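PDB 5IE2: oxalate--CoA ligase from Arabidopsis thaliana, which belongs to the ANL superfamily of AMP-binding enzymes, with a large N-terminal AMP-binding domain and a smaller C-terminal domain. Local coordinates for residues Glu425-Leu430 and Ile501-Val506; Arg299-Phe304 and Gly330-Gly335. One frame throughout, in Å; residues are numbered along the deposited sequence.

Overall arrangement
Both contacts lie near the surface, their centres about 19 and 20 Å from the centre of the chain, and each rests on one polar side-chain pair. Contact 2 belongs to the large AMP-binding region and ties helix 294-304 to the loop between strands 319-323 and 339-340. Contact 1 joins two other helices, 423-430 and 503-510, in the C-terminal part of the chain. They share no element; their nearest atoms are about 7 Å apart. A carboxylate accepts the bond in both, but in contact 1 its partner is a guanidinium, turned only modestly from its plane, whereas contact 2 uses an imidazole set steeply across it. Each carboxylate also takes a backbone N-H from a nearby strand.

Contact 1: Glu425-Leu430 and Ile501-Val506; sequences EVDAVL and IQRRIV
Asp427 and Arg503 reach toward each other from helices 423-430 and 503-510 and form a salt bridge, the one contact between the two segments. Its hydrogen bond runs from Arg503 NH2 to Asp427 OD2, with an angle of 149° at the hydrogen. The separation of Arg503 NH2 and Asp427 OD2, 2.4 Å, is very short, so its exact length, and the angle with it, are doubtful; the pairing itself is clear from charge and placement. The carboxylate arrives at the edge of the guanidinium, close to its plane, and the two flat groups are turned 25° from each other. This is a one-nitrogen approach: Arg503 NH2 also comes within 2.8 Å of Asp427 OD1, while Arg503 NH1 stays 3.6 Å from Asp427 OD2, so the two-nitrogen fork is not made. A turn about the CG-CD bond, chi3 104°, swings NE and the guanidinium of Arg503 off the line of CB, CG and CD.

Backbone hydrogen bonds steady both partners on strand 436-446. Ala441 N donates to Asp427 OD1, while Ala441 O accepts from Arg503 NE, so one residue holds both. Arg503 also packs on Val440, and Glu412 adds a weak, long ion pair at NH1.

The Arg503 side chain lies about 8 Å from the bound ATP. Such close opposite charges probably keep the carboxylate ionised, and the bridge links the two helices alongside strand 436-446.

Contact 2: Arg299-Phe304 and Gly330-Gly335; sequences RLEEAF and GPHKPG
A histidine-carboxylate hydrogen bond between His332 and Glu301 links helix 294-304 to the loop that follows strand 319-323 in the AMP-binding part of the chain. It is a surface contact, and these two side chains account for all of it. Glu301 leaves the helix with its CG anti to the carbonyl carbon (chi1 -65°) and runs extended from there, which carries the carboxylate across to the loop. His332 comes to meet it from the opposite direction, its ring edge leading.

Strand 308-314 and adjoining loops complete the setting. Val308 N donates a second hydrogen bond to Glu301 OE2, so this oxygen takes one bond from the strand and one from the imidazole, and the His332 side chain touches Leu309 of the strand and Pro307 and Asn324 of loops. Next along, Lys333 N is hydrogen-bonded to Asn324 OD1, and Lys333 NZ makes salt bridges to Asp399 and Asp401.

The carboxylate and ring planes stand 75° apart, and the acceptor lies 21° out of the imidazole plane. His332 NE2 donates to the syn lone pair of Glu301 OE2 over 2.7 Å, with an angle of 147° at the hydrogen.

Contact 1: Glu425-Leu430 and Ile501-Val506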
ATOM      1  N   GLU A 425      -4.764 -14.468  14.254  1.00 24.75           N
ATOM      2  CA  GLU A 425      -5.071 -14.536  15.691  1.00 24.50           C
ATOM      3  C   GLU A 425      -3.827 -14.970  16.492  1.00 23.76           C
ATOM      4  O   GLU A 425      -3.455 -14.401  17.576  1.00 23.03           O
ATOM      5  CB  GLU A 425      -6.231 -15.511  15.963  1.00 26.28           C
ATOM      6  CG  GLU A 425      -6.616 -15.578  17.437  1.00 28.74           C
ATOM      7  CD  GLU A 425      -7.714 -16.613  17.791  1.00 36.08           C
ATOM      8  OE1 GLU A 425      -8.104 -17.444  16.941  1.00 36.32           O
ATOM      9  OE2 GLU A 425      -8.159 -16.593  18.966  1.00 39.94           O
ATOM     10  N   VAL A 426      -3.188 -16.019  15.977  1.00 24.40           N
ATOM     11  CA  VAL A 426      -2.021 -16.562  16.693  1.00 25.23           C
ATOM     12  C   VAL A 426      -0.851 -15.558  16.660  1.00 25.35           C
ATOM     13  O   VAL A 426      -0.203 -15.355  17.700  1.00 25.35           O
ATOM     14  CB  VAL A 426      -1.592 -17.932  16.121  1.00 26.75           C
ATOM     15  CG1 VAL A 426      -0.337 -18.457  16.812  1.00 28.93           C
ATOM     16  CG2 VAL A 426      -2.694 -18.940  16.272  1.00 25.54           C
ATOM     17  N   ASP A 427      -0.613 -14.890  15.513  1.00 24.03           N
ATOM     18  CA  ASP A 427       0.433 -13.845  15.427  1.00 27.52           C
ATOM     19  C   ASP A 427       0.261 -12.784  16.502  1.00 26.95           C
ATOM     20  O   ASP A 427       1.246 -12.278  17.109  1.00 25.85           O
ATOM     21  CB  ASP A 427       0.407 -13.062  14.092  1.00 30.67           C
ATOM     22  CG  ASP A 427       0.861 -13.860  12.884  1.00 38.49           C
ATOM     23  OD1 ASP A 427       1.329 -14.993  13.041  1.00 42.82           O
ATOM     24  OD2 ASP A 427       0.765 -13.319  11.738  1.00 41.16           O
ATOM     25  N   ALA A 428      -1.001 -12.373  16.642  1.00 24.90           N
ATOM     26  CA  ALA A 428      -1.309 -11.327  17.611  1.00 24.71           C
ATOM     27  C   ALA A 428      -0.909 -11.812  19.013  1.00 25.82           C
ATOM     28  O   ALA A 428      -0.406 -11.039  19.826  1.00 27.44           O
ATOM     29  CB  ALA A 428      -2.794 -10.960  17.568  1.00 22.69           C
ATOM     30  N   VAL A 429      -1.146 -13.082  19.295  1.00 24.09           N
ATOM     31  CA  VAL A 429      -0.708 -13.570  20.627  1.00 24.48           C
ATOM     32  C   VAL A 429       0.824 -13.597  20.746  1.00 26.07           C
ATOM     33  O   VAL A 429       1.387 -13.205  21.777  1.00 27.91           O
ATOM     34  CB  VAL A 429      -1.311 -14.977  20.939  1.00 21.75           C
ATOM     35  CG1 VAL A 429      -0.546 -15.688  22.095  1.00 24.57           C
ATOM     36  CG2 VAL A 429      -2.850 -14.877  21.253  1.00 20.94           C
ATOM     37  N   LEU A 430       1.513 -14.059  19.716  1.00 26.46           N
ATOM     38  CA  LEU A 430       2.992 -14.155  19.792  1.00 25.69           C
ATOM     39  C   LEU A 430       3.610 -12.819  20.097  1.00 26.80           C
ATOM     40  O   LEU A 430       4.559 -12.714  20.886  1.00 26.39           O
ATOM     41  CB  LEU A 430       3.560 -14.653  18.481  1.00 27.05           C
ATOM     42  CG  LEU A 430       3.151 -16.093  18.204  1.00 30.16           C
ATOM     43  CD1 LEU A 430       3.581 -16.497  16.770  1.00 29.87           C
ATOM     44  CD2 LEU A 430       3.779 -16.972  19.295  1.00 31.37           C
ATOM     45  N   ILE A 501       5.447  -9.815   5.654  1.00 37.49           N
ATOM     46  CA  ILE A 501       6.136 -11.085   5.809  1.00 38.79           C
ATOM     47  C   ILE A 501       5.251 -12.098   5.113  1.00 39.85           C
ATOM     48  O   ILE A 501       4.094 -12.199   5.480  1.00 42.38           O
ATOM     49  CB  ILE A 501       6.319 -11.435   7.309  1.00 38.14           C
ATOM     50  CG1 ILE A 501       7.017 -10.287   8.067  1.00 38.98           C
ATOM     51  CG2 ILE A 501       7.019 -12.793   7.484  1.00 38.00           C
ATOM     52  CD1 ILE A 501       6.845 -10.373   9.617  1.00 42.87           C
ATOM     53  N   GLN A 502       5.731 -12.848   4.132  1.00 40.84           N
ATOM     54  CA  GLN A 502       4.827 -13.823   3.498  1.00 45.79           C
ATOM     55  C   GLN A 502       4.946 -15.214   4.099  1.00 43.49           C
ATOM     56  O   GLN A 502       6.043 -15.769   4.149  1.00 42.12           O
ATOM     57  CB  GLN A 502       4.989 -13.881   1.974  1.00 52.79           C
ATOM     58  CG  GLN A 502       5.165 -12.517   1.313  1.00 58.04           C
ATOM     59  CD  GLN A 502       4.961 -12.563  -0.196  1.00 61.55           C
ATOM     60  OE1 GLN A 502       5.536 -13.409  -0.885  1.00 64.12           O
ATOM     61  NE2 GLN A 502       4.142 -11.654  -0.712  1.00 61.16           N
ATOM     62  N   ARG A 503       3.820 -15.763   4.566  1.00 42.22           N
ATOM     63  CA  ARG A 503       3.867 -16.962   5.390  1.00 42.61           C
ATOM     64  C   ARG A 503       4.351 -18.165   4.593  1.00 45.50           C
ATOM     65  O   ARG A 503       5.076 -18.987   5.130  1.00 43.45           O
ATOM     66  CB  ARG A 503       2.493 -17.322   5.970  1.00 42.67           C
ATOM     67  CG  ARG A 503       1.635 -16.165   6.355  1.00 43.02           C
ATOM     68  CD  ARG A 503       0.351 -16.638   6.995  1.00 43.28           C
ATOM     69  NE  ARG A 503       0.596 -16.364   8.378  1.00 46.31           N
ATOM     70  CZ  ARG A 503       0.231 -15.277   9.040  1.00 43.08           C
ATOM     71  NH1 ARG A 503      -0.573 -14.363   8.512  1.00 38.95           N
ATOM     72  NH2 ARG A 503       0.619 -15.187  10.300  1.00 42.48           N
ATOM     73  N   ARG A 504       4.034 -18.243   3.303  1.00 50.78           N
ATOM     74  CA  ARG A 504       4.483 -19.402   2.525  1.00 56.58           C
ATOM     75  C   ARG A 504       6.008 -19.455   2.400  1.00 55.36           C
ATOM     76  O   ARG A 504       6.623 -20.515   2.512  1.00 56.12           O
ATOM     77  CB  ARG A 504       3.850 -19.388   1.129  1.00 62.38           C
ATOM     78  CG  ARG A 504       2.405 -19.849   1.114  1.00 68.95           C
ATOM     79  CD  ARG A 504       1.749 -19.702  -0.272  1.00 74.93           C
ATOM     80  NE  ARG A 504       0.549 -20.549  -0.385  1.00 79.53           N
ATOM     81  CZ  ARG A 504      -0.314 -20.531  -1.402  1.00 81.28           C
ATOM     82  NH1 ARG A 504      -0.117 -19.731  -2.435  1.00 81.46           N
ATOM     83  NH2 ARG A 504      -1.369 -21.335  -1.398  1.00 82.08           N
ATOM     84  N   ILE A 505       6.621 -18.289   2.263  1.00 55.87           N
ATOM     85  CA  ILE A 505       8.071 -18.216   2.168  1.00 56.32           C
ATOM     86  C   ILE A 505       8.726 -18.620   3.484  1.00 54.36           C
ATOM     87  O   ILE A 505       9.729 -19.341   3.502  1.00 52.83           O
ATOM     88  CB  ILE A 505       8.540 -16.816   1.786  1.00 59.48           C
ATOM     89  CG1 ILE A 505       8.340 -16.608   0.301  1.00 62.49           C
ATOM     90  CG2 ILE A 505      10.008 -16.612   2.143  1.00 60.61           C
ATOM     91  CD1 ILE A 505       6.934 -16.299  -0.059  1.00 64.30           C
ATOM     92  N   VAL A 506       8.157 -18.136   4.586  1.00 53.30           N
ATOM     93  CA  VAL A 506       8.644 -18.483   5.912  1.00 51.86           C
ATOM     94  C   VAL A 506       8.562 -19.987   6.108  1.00 50.21           C
ATOM     95  O   VAL A 506       9.516 -20.631   6.577  1.00 49.42           O
ATOM     96  CB  VAL A 506       7.837 -17.776   7.033  1.00 37.07           C
ATOM     97  CG1 VAL A 506       8.266 -18.263   8.393  1.00 37.30           C
ATOM     98  CG2 VAL A 506       7.969 -16.259   6.937  1.00 35.85           C
TER

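Contact 2: Arg299-Phe304 and Gly330-Gly335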
ATOM      1  N   ARG A 299       0.719  -0.076  21.753  1.00 18.29           N
ATOM      2  CA  ARG A 299       2.061   0.518  21.878  1.00 23.95           C
ATOM      3  C   ARG A 299       2.185   1.827  21.114  1.00 22.81           C
ATOM      4  O   ARG A 299       2.835   2.755  21.591  1.00 21.33           O
ATOM      5  CB  ARG A 299       3.140  -0.450  21.402  1.00 26.18           C
ATOM      6  CG  ARG A 299       3.329  -1.617  22.359  1.00 26.13           C
ATOM      7  CD  ARG A 299       4.301  -2.655  21.825  1.00 28.17           C
ATOM      8  NE  ARG A 299       4.279  -3.867  22.703  1.00 28.23           N
ATOM      9  CZ  ARG A 299       4.811  -5.036  22.371  1.00 24.74           C
ATOM     10  NH1 ARG A 299       5.472  -5.144  21.231  1.00 24.38           N
ATOM     11  NH2 ARG A 299       4.668  -6.098  23.167  1.00 24.14           N
ATOM     12  N   LEU A 300       1.568   1.906  19.922  1.00 20.60           N
ATOM     13  CA  LEU A 300       1.632   3.136  19.163  1.00 19.67           C
ATOM     14  C   LEU A 300       0.864   4.274  19.836  1.00 21.52           C
ATOM     15  O   LEU A 300       1.351   5.420  19.833  1.00 22.17           O
ATOM     16  CB  LEU A 300       1.076   2.906  17.730  1.00 19.84           C
ATOM     17  CG  LEU A 300       1.912   2.139  16.708  1.00 18.90           C
ATOM     18  CD1 LEU A 300       1.027   1.714  15.467  1.00 19.53           C
ATOM     19  CD2 LEU A 300       3.123   2.997  16.215  1.00 20.51           C
ATOM     20  N   GLU A 301      -0.350   3.996  20.342  1.00 19.75           N
ATOM     21  CA  GLU A 301      -1.133   5.062  20.983  1.00 20.35           C
ATOM     22  C   GLU A 301      -0.371   5.519  22.244  1.00 24.04           C
ATOM     23  O   GLU A 301      -0.348   6.712  22.542  1.00 25.91           O
ATOM     24  CB  GLU A 301      -2.554   4.608  21.350  1.00 21.42           C
ATOM     25  CG  GLU A 301      -3.345   4.299  20.078  1.00 23.24           C
ATOM     26  CD  GLU A 301      -4.829   4.128  20.301  1.00 25.01           C
ATOM     27  OE1 GLU A 301      -5.235   3.806  21.455  1.00 24.73           O
ATOM     28  OE2 GLU A 301      -5.572   4.280  19.289  1.00 22.11           O
ATOM     29  N   GLU A 302       0.277   4.586  22.953  1.00 22.84           N
ATOM     30  CA  GLU A 302       1.005   4.992  24.170  1.00 27.89           C
ATOM     31  C   GLU A 302       2.258   5.801  23.857  1.00 26.27           C
ATOM     32  O   GLU A 302       2.602   6.762  24.565  1.00 27.92           O
ATOM     33  CB  GLU A 302       1.401   3.764  24.984  1.00 36.68           C
ATOM     34  CG  GLU A 302       2.099   4.121  26.294  1.00 49.53           C
ATOM     35  CD  GLU A 302       1.156   4.866  27.233  1.00 62.15           C
ATOM     36  OE1 GLU A 302       0.080   4.305  27.549  1.00 67.21           O
ATOM     37  OE2 GLU A 302       1.470   6.019  27.623  1.00 67.82           O
ATOM     38  N   ALA A 303       2.968   5.399  22.814  1.00 23.85           N
ATOM     39  CA  ALA A 303       4.226   6.054  22.456  1.00 23.75           C
ATOM     40  C   ALA A 303       3.971   7.446  21.916  1.00 25.81           C
ATOM     41  O   ALA A 303       4.685   8.380  22.288  1.00 26.13           O
ATOM     42  CB  ALA A 303       4.976   5.247  21.428  1.00 22.26           C
ATOM     43  N   PHE A 304       2.990   7.602  21.007  1.00 23.95           N
ATOM     44  CA  PHE A 304       2.875   8.874  20.271  1.00 23.74           C
ATOM     45  C   PHE A 304       1.614   9.687  20.504  1.00 23.72           C
ATOM     46  O   PHE A 304       1.484  10.794  19.971  1.00 26.92           O
ATOM     47  CB  PHE A 304       3.028   8.584  18.768  1.00 22.22           C
ATOM     48  CG  PHE A 304       4.264   7.789  18.464  1.00 21.30           C
ATOM     49  CD1 PHE A 304       5.528   8.210  18.949  1.00 19.88           C
ATOM     50  CD2 PHE A 304       4.180   6.581  17.793  1.00 21.24           C
ATOM     51  CE1 PHE A 304       6.671   7.473  18.688  1.00 19.97           C
ATOM     52  CE2 PHE A 304       5.302   5.828  17.501  1.00 21.85           C
ATOM     53  CZ  PHE A 304       6.583   6.250  17.981  1.00 21.96           C
ATOM     54  N   GLY A 330     -16.701   7.796  15.419  1.00 27.58           N
ATOM     55  CA  GLY A 330     -16.999   6.474  15.970  1.00 25.49           C
ATOM     56  C   GLY A 330     -15.783   5.829  16.610  1.00 23.20           C
ATOM     57  O   GLY A 330     -14.671   6.352  16.480  1.00 22.56           O
ATOM     58  N   PRO A 331     -15.971   4.714  17.311  1.00 22.77           N
ATOM     59  CA  PRO A 331     -14.798   4.073  17.943  1.00 22.96           C
ATOM     60  C   PRO A 331     -13.883   3.401  16.924  1.00 22.94           C
ATOM     61  O   PRO A 331     -14.332   3.141  15.800  1.00 23.27           O
ATOM     62  CB  PRO A 331     -15.411   3.018  18.868  1.00 24.95           C
ATOM     63  CG  PRO A 331     -16.788   2.725  18.233  1.00 25.94           C
ATOM     64  CD  PRO A 331     -17.239   4.008  17.607  1.00 24.51           C
ATOM     65  N   HIS A 332     -12.628   3.153  17.290  1.00 20.61           N
ATOM     66  CA  HIS A 332     -11.820   2.274  16.482  1.00 21.99           C
ATOM     67  C   HIS A 332     -11.578   1.018  17.311  1.00 23.26           C
ATOM     68  O   HIS A 332     -11.320   1.103  18.516  1.00 24.64           O
ATOM     69  CB  HIS A 332     -10.532   2.954  16.026  1.00 21.64           C
ATOM     70  CG  HIS A 332      -9.709   3.548  17.129  1.00 22.99           C
ATOM     71  ND1 HIS A 332     -10.012   4.760  17.710  1.00 26.01           N
ATOM     72  CD2 HIS A 332      -8.550   3.135  17.698  1.00 24.26           C
ATOM     73  CE1 HIS A 332      -9.085   5.065  18.604  1.00 27.22           C
ATOM     74  NE2 HIS A 332      -8.179   4.098  18.611  1.00 26.97           N
ATOM     75  N   LYS A 333     -11.718  -0.138  16.676  1.00 21.17           N
ATOM     76  CA  LYS A 333     -11.746  -1.424  17.372  1.00 20.82           C
ATOM     77  C   LYS A 333     -10.480  -2.209  17.097  1.00 22.36           C
ATOM     78  O   LYS A 333     -10.209  -2.556  15.945  1.00 20.90           O
ATOM     79  CB  LYS A 333     -12.964  -2.275  16.917  1.00 22.84           C
ATOM     80  CG  LYS A 333     -14.325  -1.694  17.239  1.00 23.20           C
ATOM     81  CD  LYS A 333     -15.412  -2.686  16.997  1.00 22.80           C
ATOM     82  CE  LYS A 333     -16.811  -2.053  17.207  1.00 19.95           C
ATOM     83  NZ  LYS A 333     -17.828  -3.179  17.258  1.00 20.38           N
ATOM     84  N   PRO A 334      -9.716  -2.511  18.155  1.00 24.13           N
ATOM     85  CA  PRO A 334      -8.543  -3.360  17.977  1.00 23.68           C
ATOM     86  C   PRO A 334      -8.972  -4.695  17.393  1.00 20.53           C
ATOM     87  O   PRO A 334     -10.025  -5.201  17.759  1.00 21.43           O
ATOM     88  CB  PRO A 334      -7.976  -3.494  19.411  1.00 27.22           C
ATOM     89  CG  PRO A 334      -8.542  -2.286  20.152  1.00 28.80           C
ATOM     90  CD  PRO A 334      -9.929  -2.123  19.567  1.00 26.26           C
ATOM     91  N   GLY A 335      -8.212  -5.240  16.443  1.00 19.54           N
ATOM     92  CA  GLY A 335      -8.572  -6.520  15.860  1.00 19.33           C
ATOM     93  C   GLY A 335      -9.518  -6.364  14.653  1.00 22.07           C
ATOM     94  O   GLY A 335      -9.820  -7.345  13.964  1.00 21.40           O
TER